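Local structure of arylalkylamine N-Acetyltransferase 2 (4FD5) at residues N7-E12 and K145-K150; V64-I69 and K149-K154. The protein probably transfers acetyl and long-chain fatty acyl groups from coenzyme A to arylalkylamines such as dopamine and serotonin. One frame throughout, in Å; residues are numbered along the deposited sequence.

Contact 1: N7-E12 and K145-K150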
ATOM      1  N   ASN A   7     -17.307  14.689 -10.044  1.00 45.21           N
ATOM      2  CA  ASN A   7     -17.379  16.053  -9.548  1.00 46.20           C
ATOM      3  C   ASN A   7     -16.500  16.998 -10.332  1.00 46.98           C
ATOM      4  O   ASN A   7     -16.202  16.784 -11.506  1.00 50.33           O
ATOM      5  CB  ASN A   7     -16.890  16.099  -8.094  1.00 44.82           C
ATOM      6  CG  ASN A   7     -17.917  15.638  -7.120  1.00 42.80           C
ATOM      7  OD1 ASN A   7     -18.258  16.361  -6.186  1.00 45.46           O
ATOM      8  ND2 ASN A   7     -18.459  14.454  -7.347  1.00 44.74           N
ATOM      9  N   ASN A   8     -16.129  18.076  -9.655  1.00 46.20           N
ATOM     10  CA  ASN A   8     -14.850  18.704  -9.885  1.00 44.91           C
ATOM     11  C   ASN A   8     -13.975  18.236  -8.732  1.00 41.17           C
ATOM     12  O   ASN A   8     -13.932  18.859  -7.672  1.00 40.54           O
ATOM     13  CB  ASN A   8     -14.961  20.224  -9.925  1.00 49.13           C
ATOM     14  CG  ASN A   8     -14.959  20.766 -11.343  1.00 54.09           C
ATOM     15  OD1 ASN A   8     -14.357  20.175 -12.241  1.00 55.92           O
ATOM     16  ND2 ASN A   8     -15.645  21.886 -11.555  1.00 56.11           N
ATOM     17  N   ILE A   9     -13.328  17.096  -8.932  1.00 37.57           N
ATOM     18  CA  ILE A   9     -12.446  16.518  -7.933  1.00 33.01           C
ATOM     19  C   ILE A   9     -11.086  17.180  -8.068  1.00 30.52           C
ATOM     20  O   ILE A   9     -10.619  17.440  -9.178  1.00 30.47           O
ATOM     21  CB  ILE A   9     -12.309  14.989  -8.127  1.00 29.93           C
ATOM     22  CG1 ILE A   9     -13.667  14.295  -7.982  1.00 34.20           C
ATOM     23  CG2 ILE A   9     -11.314  14.405  -7.141  1.00 26.36           C
ATOM     24  CD1 ILE A   9     -14.166  14.213  -6.561  1.00 34.26           C
ATOM     25  N   ARG A  10     -10.460  17.451  -6.928  1.00 25.10           N
ATOM     26  CA  ARG A  10      -9.174  18.113  -6.869  1.00 28.04           C
ATOM     27  C   ARG A  10      -8.164  17.114  -6.306  1.00 23.59           C
ATOM     28  O   ARG A  10      -8.523  16.274  -5.484  1.00 24.95           O
ATOM     29  CB  ARG A  10      -9.303  19.318  -5.934  1.00 30.58           C
ATOM     30  CG  ARG A  10      -8.159  20.278  -5.945  1.00 34.15           C
ATOM     31  CD  ARG A  10      -8.529  21.551  -5.183  1.00 37.66           C
ATOM     32  NE  ARG A  10      -8.739  21.323  -3.750  1.00 38.08           N
ATOM     33  CZ  ARG A  10      -9.930  21.169  -3.174  1.00 37.25           C
ATOM     34  NH1 ARG A  10     -11.037  21.212  -3.904  1.00 36.88           N
ATOM     35  NH2 ARG A  10     -10.016  20.970  -1.863  1.00 37.90           N
ATOM     36  N   PHE A  11      -6.923  17.182  -6.766  1.00 21.89           N
ATOM     37  CA  PHE A  11      -5.857  16.337  -6.207  1.00 21.68           C
ATOM     38  C   PHE A  11      -4.865  17.202  -5.458  1.00 22.68           C
ATOM     39  O   PHE A  11      -4.424  18.247  -5.964  1.00 25.36           O
ATOM     40  CB  PHE A  11      -5.162  15.512  -7.298  1.00 20.84           C
ATOM     41  CG  PHE A  11      -6.083  14.573  -7.999  1.00 21.85           C
ATOM     42  CD1 PHE A  11      -6.780  14.984  -9.123  1.00 23.99           C
ATOM     43  CD2 PHE A  11      -6.292  13.293  -7.518  1.00 20.02           C
ATOM     44  CE1 PHE A  11      -7.649  14.128  -9.767  1.00 24.65           C
ATOM     45  CE2 PHE A  11      -7.166  12.430  -8.154  1.00 19.79           C
ATOM     46  CZ  PHE A  11      -7.845  12.849  -9.280  1.00 21.22           C
ATOM     47  N   GLU A  12      -4.527  16.779  -4.244  1.00 18.75           N
ATOM     48  CA  GLU A  12      -3.634  17.560  -3.394  1.00 19.04           C
ATOM     49  C   GLU A  12      -2.691  16.643  -2.630  1.00 19.02           C
ATOM     50  O   GLU A  12      -3.035  15.509  -2.330  1.00 17.44           O
ATOM     51  CB  GLU A  12      -4.437  18.369  -2.373  1.00 22.80           C
ATOM     52  CG  GLU A  12      -5.518  19.280  -2.959  1.00 27.38           C
ATOM     53  CD  GLU A  12      -4.940  20.484  -3.679  1.00 32.94           C
ATOM     54  OE1 GLU A  12      -3.744  20.787  -3.475  1.00 32.53           O
ATOM     55  OE2 GLU A  12      -5.685  21.130  -4.448  1.00 36.62           O
ATOM     56  N   LYS A 145     -15.067   6.964 -11.699  1.00 17.42           N
ATOM     57  CA  LYS A 145     -14.575   8.258 -12.183  1.00 18.78           C
ATOM     58  C   LYS A 145     -13.090   8.214 -12.573  1.00 20.04           C
ATOM     59  O   LYS A 145     -12.491   9.240 -12.924  1.00 22.60           O
ATOM     60  CB  LYS A 145     -14.769   9.334 -11.112  1.00 18.89           C
ATOM     61  CG  LYS A 145     -16.202   9.542 -10.672  1.00 21.26           C
ATOM     62  CD  LYS A 145     -17.088   9.971 -11.831  1.00 28.41           C
ATOM     63  CE  LYS A 145     -16.606  11.268 -12.435  1.00 30.66           C
ATOM     64  NZ  LYS A 145     -17.659  11.902 -13.283  1.00 36.84           N
ATOM     65  N   GLY A 146     -12.496   7.027 -12.493  1.00 17.17           N
ATOM     66  CA  GLY A 146     -11.116   6.833 -12.881  1.00 17.56           C
ATOM     67  C   GLY A 146     -10.155   7.316 -11.813  1.00 16.35           C
ATOM     68  O   GLY A 146      -8.980   7.519 -12.103  1.00 16.27           O
ATOM     69  N   LEU A 147     -10.646   7.505 -10.588  1.00 16.98           N
ATOM     70  CA  LEU A 147      -9.795   8.097  -9.549  1.00 14.79           C
ATOM     71  C   LEU A 147      -8.595   7.243  -9.138  1.00 15.42           C
ATOM     72  O   LEU A 147      -7.525   7.781  -8.872  1.00 15.27           O
ATOM     73  CB  LEU A 147     -10.605   8.513  -8.308  1.00 15.26           C
ATOM     74  CG  LEU A 147     -11.647   9.607  -8.519  1.00 17.15           C
ATOM     75  CD1 LEU A 147     -12.404   9.829  -7.229  1.00 18.14           C
ATOM     76  CD2 LEU A 147     -10.993  10.897  -8.996  1.00 21.25           C
ATOM     77  N   ALA A 148      -8.743   5.924  -9.064  1.00 14.38           N
ATOM     78  CA  ALA A 148      -7.590   5.102  -8.678  1.00 15.40           C
ATOM     79  C   ALA A 148      -6.377   5.356  -9.599  1.00 16.48           C
ATOM     80  O   ALA A 148      -5.231   5.612  -9.143  1.00 15.52           O
ATOM     81  CB  ALA A 148      -7.975   3.621  -8.654  1.00 14.66           C
ATOM     82  N   LYS A 149      -6.637   5.308 -10.907  1.00 13.69           N
ATOM     83  CA  LYS A 149      -5.579   5.464 -11.878  1.00 15.86           C
ATOM     84  C   LYS A 149      -5.013   6.876 -11.776  1.00 16.47           C
ATOM     85  O   LYS A 149      -3.802   7.065 -11.765  1.00 15.03           O
ATOM     86  CB  LYS A 149      -6.105   5.172 -13.287  1.00 16.24           C
ATOM     87  CG  LYS A 149      -5.027   5.141 -14.336  1.00 20.05           C
ATOM     88  CD  LYS A 149      -5.652   4.695 -15.654  1.00 21.16           C
ATOM     89  CE  LYS A 149      -4.608   4.470 -16.721  1.00 28.44           C
ATOM     90  NZ  LYS A 149      -5.236   4.116 -18.029  1.00 30.07           N
ATOM     91  N   LYS A 150      -5.893   7.869 -11.657  1.00 15.25           N
ATOM     92  CA  LYS A 150      -5.442   9.256 -11.550  1.00 15.53           C
ATOM     93  C   LYS A 150      -4.585   9.491 -10.302  1.00 15.18           C
ATOM     94  O   LYS A 150      -3.620  10.245 -10.349  1.00 14.74           O
ATOM     95  CB  LYS A 150      -6.619  10.218 -11.572  1.00 16.43           C
ATOM     96  CG  LYS A 150      -7.408  10.176 -12.881  1.00 21.68           C
ATOM     97  CD  LYS A 150      -8.574  11.169 -12.834  1.00 25.38           C
ATOM     98  CE  LYS A 150      -9.425  11.110 -14.097  1.00 28.87           C
ATOM     99  NZ  LYS A 150      -8.635  11.483 -15.301  1.00 36.21           N
TER
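A small apolar surface contact brings the first modelled residues and the edge strand of the sheet, N7-E12, against the opening turn of helix 147-161. Its centre is the ring corner of F11. F11 CZ lies 3.7 Å from L147 CD2, while the same CZ meets K150 CB at 3.7 Å, so one ring atom fits between two residues a helical turn apart. Both approach the ring obliquely. F11 reaches them because its CG stands anti to its own carbonyl carbon (chi1 -61°), which carries the ring off the strand toward the helix.

Two residues earlier on the same side of the chain, I9 extends the apolar strip: I9 CG2 lies 4.0 Å from L147 CD2, and the isoleucine side chain lies nearly perpendicular to the leucine. One methyl, L147 CD2, thus meets both I9, just ahead of the strand, and F11 within it. K150 contributes only the aliphatic part of its chain, with CD 4.0 Å from F11 CZ; a bend at chi4 (-62°) turns the ammonium end away. At the margin, K145 CE comes within 4.2 Å of N7 N, a loose contact. Within the strand, R10 NE and E12 OE2 form a salt bridge of 3.1 Å, the carboxylate oxygen in the guanidinium plane. No hydrogen bond joins the segments, and A68 and L151 continue the apolar patch around F11.

G146, with positive phi (79°), occupies the N-cap position, and its carbonyl accepts the first-turn bond from K150 N. K145 and G146 close the R-x-x-G-x-G signature of GNAT acetyltransferases, whose loop and following helix start characteristically bind the pyrophosphate of acyl-CoA, consistent with a similar role here.

Contact 2: V64-I69 and K149-K154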
ATOM      1  N   VAL A  64       4.372  12.761   0.940  1.00 15.11           N
ATOM      2  CA  VAL A  64       4.296  12.427  -0.489  1.00 15.51           C
ATOM      3  C   VAL A  64       3.008  11.695  -0.846  1.00 14.24           C
ATOM      4  O   VAL A  64       2.909  11.115  -1.935  1.00 13.99           O
ATOM      5  CB  VAL A  64       5.522  11.628  -1.015  1.00 17.15           C
ATOM      6  CG1 VAL A  64       6.779  12.508  -1.025  1.00 18.62           C
ATOM      7  CG2 VAL A  64       5.753  10.364  -0.197  1.00 15.35           C
ATOM      8  N   SER A  65       2.026  11.720   0.057  1.00 13.40           N
ATOM      9  CA  SER A  65       0.741  11.078  -0.222  1.00 12.25           C
ATOM     10  C   SER A  65      -0.200  12.032  -0.954  1.00 14.38           C
ATOM     11  O   SER A  65      -0.117  13.245  -0.779  1.00 15.07           O
ATOM     12  CB  SER A  65       0.084  10.606   1.076  1.00 13.05           C
ATOM     13  OG  SER A  65       0.928   9.678   1.740  1.00 13.53           O
ATOM     14  N   ILE A  66      -1.117  11.475  -1.751  1.00 13.84           N
ATOM     15  CA  ILE A  66      -2.049  12.288  -2.539  1.00 14.02           C
ATOM     16  C   ILE A  66      -3.486  11.965  -2.137  1.00 11.83           C
ATOM     17  O   ILE A  66      -3.813  10.809  -1.902  1.00 13.79           O
ATOM     18  CB  ILE A  66      -1.918  11.958  -4.033  1.00 12.66           C
ATOM     19  CG1 ILE A  66      -0.465  12.063  -4.503  1.00 16.62           C
ATOM     20  CG2 ILE A  66      -2.852  12.840  -4.866  1.00 16.02           C
ATOM     21  CD1 ILE A  66       0.072  13.435  -4.496  1.00 17.88           C
ATOM     22  N   MET A  67      -4.332  12.982  -2.008  1.00 13.80           N
ATOM     23  CA  MET A  67      -5.762  12.780  -1.855  1.00 13.77           C
ATOM     24  C   MET A  67      -6.520  13.359  -3.042  1.00 14.90           C
ATOM     25  O   MET A  67      -6.112  14.372  -3.655  1.00 15.37           O
ATOM     26  CB  MET A  67      -6.290  13.417  -0.558  1.00 14.91           C
ATOM     27  CG  MET A  67      -5.967  14.881  -0.433  1.00 15.62           C
ATOM     28  SD  MET A  67      -6.541  15.506   1.162  1.00 18.89           S
ATOM     29  CE  MET A  67      -6.141  17.253   0.960  1.00 22.09           C
ATOM     30  N   ALA A  68      -7.605  12.671  -3.374  1.00 14.25           N
ATOM     31  CA  ALA A  68      -8.639  13.197  -4.232  1.00 16.66           C
ATOM     32  C   ALA A  68      -9.743  13.677  -3.311  1.00 16.90           C
ATOM     33  O   ALA A  68     -10.312  12.904  -2.512  1.00 18.04           O
ATOM     34  CB  ALA A  68      -9.170  12.109  -5.169  1.00 16.87           C
ATOM     35  N   ILE A  69     -10.029  14.967  -3.432  1.00 19.71           N
ATOM     36  CA  ILE A  69     -10.964  15.629  -2.539  1.00 21.81           C
ATOM     37  C   ILE A  69     -12.054  16.349  -3.353  1.00 24.37           C
ATOM     38  O   ILE A  69     -11.773  16.991  -4.362  1.00 24.12           O
ATOM     39  CB  ILE A  69     -10.176  16.556  -1.562  1.00 25.04           C
ATOM     40  CG1 ILE A  69     -11.084  17.100  -0.471  1.00 27.97           C
ATOM     41  CG2 ILE A  69      -9.492  17.659  -2.300  1.00 25.25           C
ATOM     42  CD1 ILE A  69     -10.302  17.684   0.700  1.00 28.80           C
ATOM     43  N   LYS A 149      -6.637   5.308 -10.907  1.00 13.69           N
ATOM     44  CA  LYS A 149      -5.579   5.464 -11.878  1.00 15.86           C
ATOM     45  C   LYS A 149      -5.013   6.876 -11.776  1.00 16.47           C
ATOM     46  O   LYS A 149      -3.802   7.065 -11.765  1.00 15.03           O
ATOM     47  CB  LYS A 149      -6.105   5.172 -13.287  1.00 16.24           C
ATOM     48  CG  LYS A 149      -5.027   5.141 -14.336  1.00 20.05           C
ATOM     49  CD  LYS A 149      -5.652   4.695 -15.654  1.00 21.16           C
ATOM     50  CE  LYS A 149      -4.608   4.470 -16.721  1.00 28.44           C
ATOM     51  NZ  LYS A 149      -5.236   4.116 -18.029  1.00 30.07           N
ATOM     52  N   LYS A 150      -5.893   7.869 -11.657  1.00 15.25           N
ATOM     53  CA  LYS A 150      -5.442   9.256 -11.550  1.00 15.53           C
ATOM     54  C   LYS A 150      -4.585   9.491 -10.302  1.00 15.18           C
ATOM     55  O   LYS A 150      -3.620  10.245 -10.349  1.00 14.74           O
ATOM     56  CB  LYS A 150      -6.619  10.218 -11.572  1.00 16.43           C
ATOM     57  CG  LYS A 150      -7.408  10.176 -12.881  1.00 21.68           C
ATOM     58  CD  LYS A 150      -8.574  11.169 -12.834  1.00 25.38           C
ATOM     59  CE  LYS A 150      -9.425  11.110 -14.097  1.00 28.87           C
ATOM     60  NZ  LYS A 150      -8.635  11.483 -15.301  1.00 36.21           N
ATOM     61  N   LEU A 151      -4.936   8.845  -9.199  1.00 14.93           N
ATOM     62  CA  LEU A 151      -4.148   8.955  -7.974  1.00 13.53           C
ATOM     63  C   LEU A 151      -2.737   8.435  -8.167  1.00 14.19           C
ATOM     64  O   LEU A 151      -1.777   9.035  -7.672  1.00 13.05           O
ATOM     65  CB  LEU A 151      -4.850   8.240  -6.816  1.00 12.26           C
ATOM     66  CG  LEU A 151      -6.021   8.978  -6.196  1.00 12.33           C
ATOM     67  CD1 LEU A 151      -6.856   8.029  -5.348  1.00 15.64           C
ATOM     68  CD2 LEU A 151      -5.495  10.160  -5.368  1.00 14.88           C
ATOM     69  N   ILE A 152      -2.602   7.330  -8.898  1.00 12.53           N
ATOM     70  CA  ILE A 152      -1.262   6.822  -9.169  1.00 13.92           C
ATOM     71  C   ILE A 152      -0.510   7.742 -10.151  1.00 13.73           C
ATOM     72  O   ILE A 152       0.679   7.985  -9.995  1.00 14.70           O
ATOM     73  CB  ILE A 152      -1.309   5.371  -9.691  1.00 14.28           C
ATOM     74  CG1 ILE A 152      -1.943   4.457  -8.632  1.00 14.33           C
ATOM     75  CG2 ILE A 152       0.085   4.890 -10.002  1.00 16.66           C
ATOM     76  CD1 ILE A 152      -1.319   4.610  -7.246  1.00 16.14           C
ATOM     77  N   GLU A 153      -1.216   8.261 -11.153  1.00 14.79           N
ATOM     78  CA  GLU A 153      -0.614   9.217 -12.088  1.00 14.73           C
ATOM     79  C   GLU A 153      -0.071  10.456 -11.365  1.00 16.24           C
ATOM     80  O   GLU A 153       1.052  10.906 -11.633  1.00 16.12           O
ATOM     81  CB  GLU A 153      -1.629   9.608 -13.158  1.00 17.05           C
ATOM     82  CG  GLU A 153      -1.904   8.495 -14.161  1.00 18.07           C
ATOM     83  CD  GLU A 153      -3.078   8.787 -15.079  1.00 25.59           C
ATOM     84  OE1 GLU A 153      -3.831   9.735 -14.802  1.00 26.71           O
ATOM     85  OE2 GLU A 153      -3.243   8.052 -16.078  1.00 30.62           O
ATOM     86  N   LYS A 154      -0.866  10.994 -10.439  1.00 14.22           N
ATOM     87  CA  LYS A 154      -0.465  12.153  -9.639  1.00 15.94           C
ATOM     88  C   LYS A 154       0.696  11.801  -8.709  1.00 17.15           C
ATOM     89  O   LYS A 154       1.597  12.632  -8.473  1.00 16.05           O
ATOM     90  CB  LYS A 154      -1.654  12.702  -8.840  1.00 15.56           C
ATOM     91  CG  LYS A 154      -2.767  13.311  -9.711  1.00 19.50           C
ATOM     92  CD  LYS A 154      -2.342  14.669 -10.287  1.00 24.46           C
ATOM     93  CE  LYS A 154      -3.498  15.374 -11.010  1.00 27.30           C
ATOM     94  NZ  LYS A 154      -3.158  16.796 -11.331  1.00 32.32           N
TER
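L151 CD2 sits over one face of the flat peptide group that links M67 to A68, 3.8 Å from A68 N and 4.1 Å from M67 C; no aromatic ring and no planar side chain takes part between V64-I69 and K149-K154. The same methyl touches I66 CG2 at 3.8 Å and, more loosely, A68 CB at 4.2 Å, so a single leucine branch fills the hollow between two strand residues that face the helix, with the intervening backbone as its floor. The I66 and L151 side chains run alongside one another, pointing opposite ways. With CG1 of I66 set beside the backbone N (chi1 -53°), the other branch, CG2, lies anti to that N and does the touching.

The arrangement is the helix-on-sheet layer of the GNAT fold: helix 147-161 makes the crossover between the adjacent parallel strands 129-138 and 166-171, and here its flank extends over strand 66-69. The short axes approach to 8.7 Å at 138°, the helix running roughly counter to the strand. L136 and L158 add to the buried apolar layer on this side.

One turn beyond L151, K154 runs roughly square to I66 and offers it only CB, 4.2 Å from I66 CG2. A bend at chi2 (-74°) then leads the rest of the K154 chain away from the strand, toward the partly exposed border of the helix where F11 also packs.

In the fold
Contacts 1 and 2 lie about 7 Å apart, centre to centre, on the same side of the chain's centre, and both use helix 147-161. They share K149 and K150. Contact 1 takes the first turn of the helix against edge strand 10-13, contact 2 the next turn against the neighbouring antiparallel strand 66-69. Probable backbone hydrogen bonds E12 O to M67 N and R10 O to I69 N, both 2.9 Å, join these strands, and F11 CE2 packs on A68 CB at 3.6 Å. Both strands precede the helix in sequence, so the N-terminal part of the sheet is covered by a helix that enters much later, the surface contact grading into a buried one.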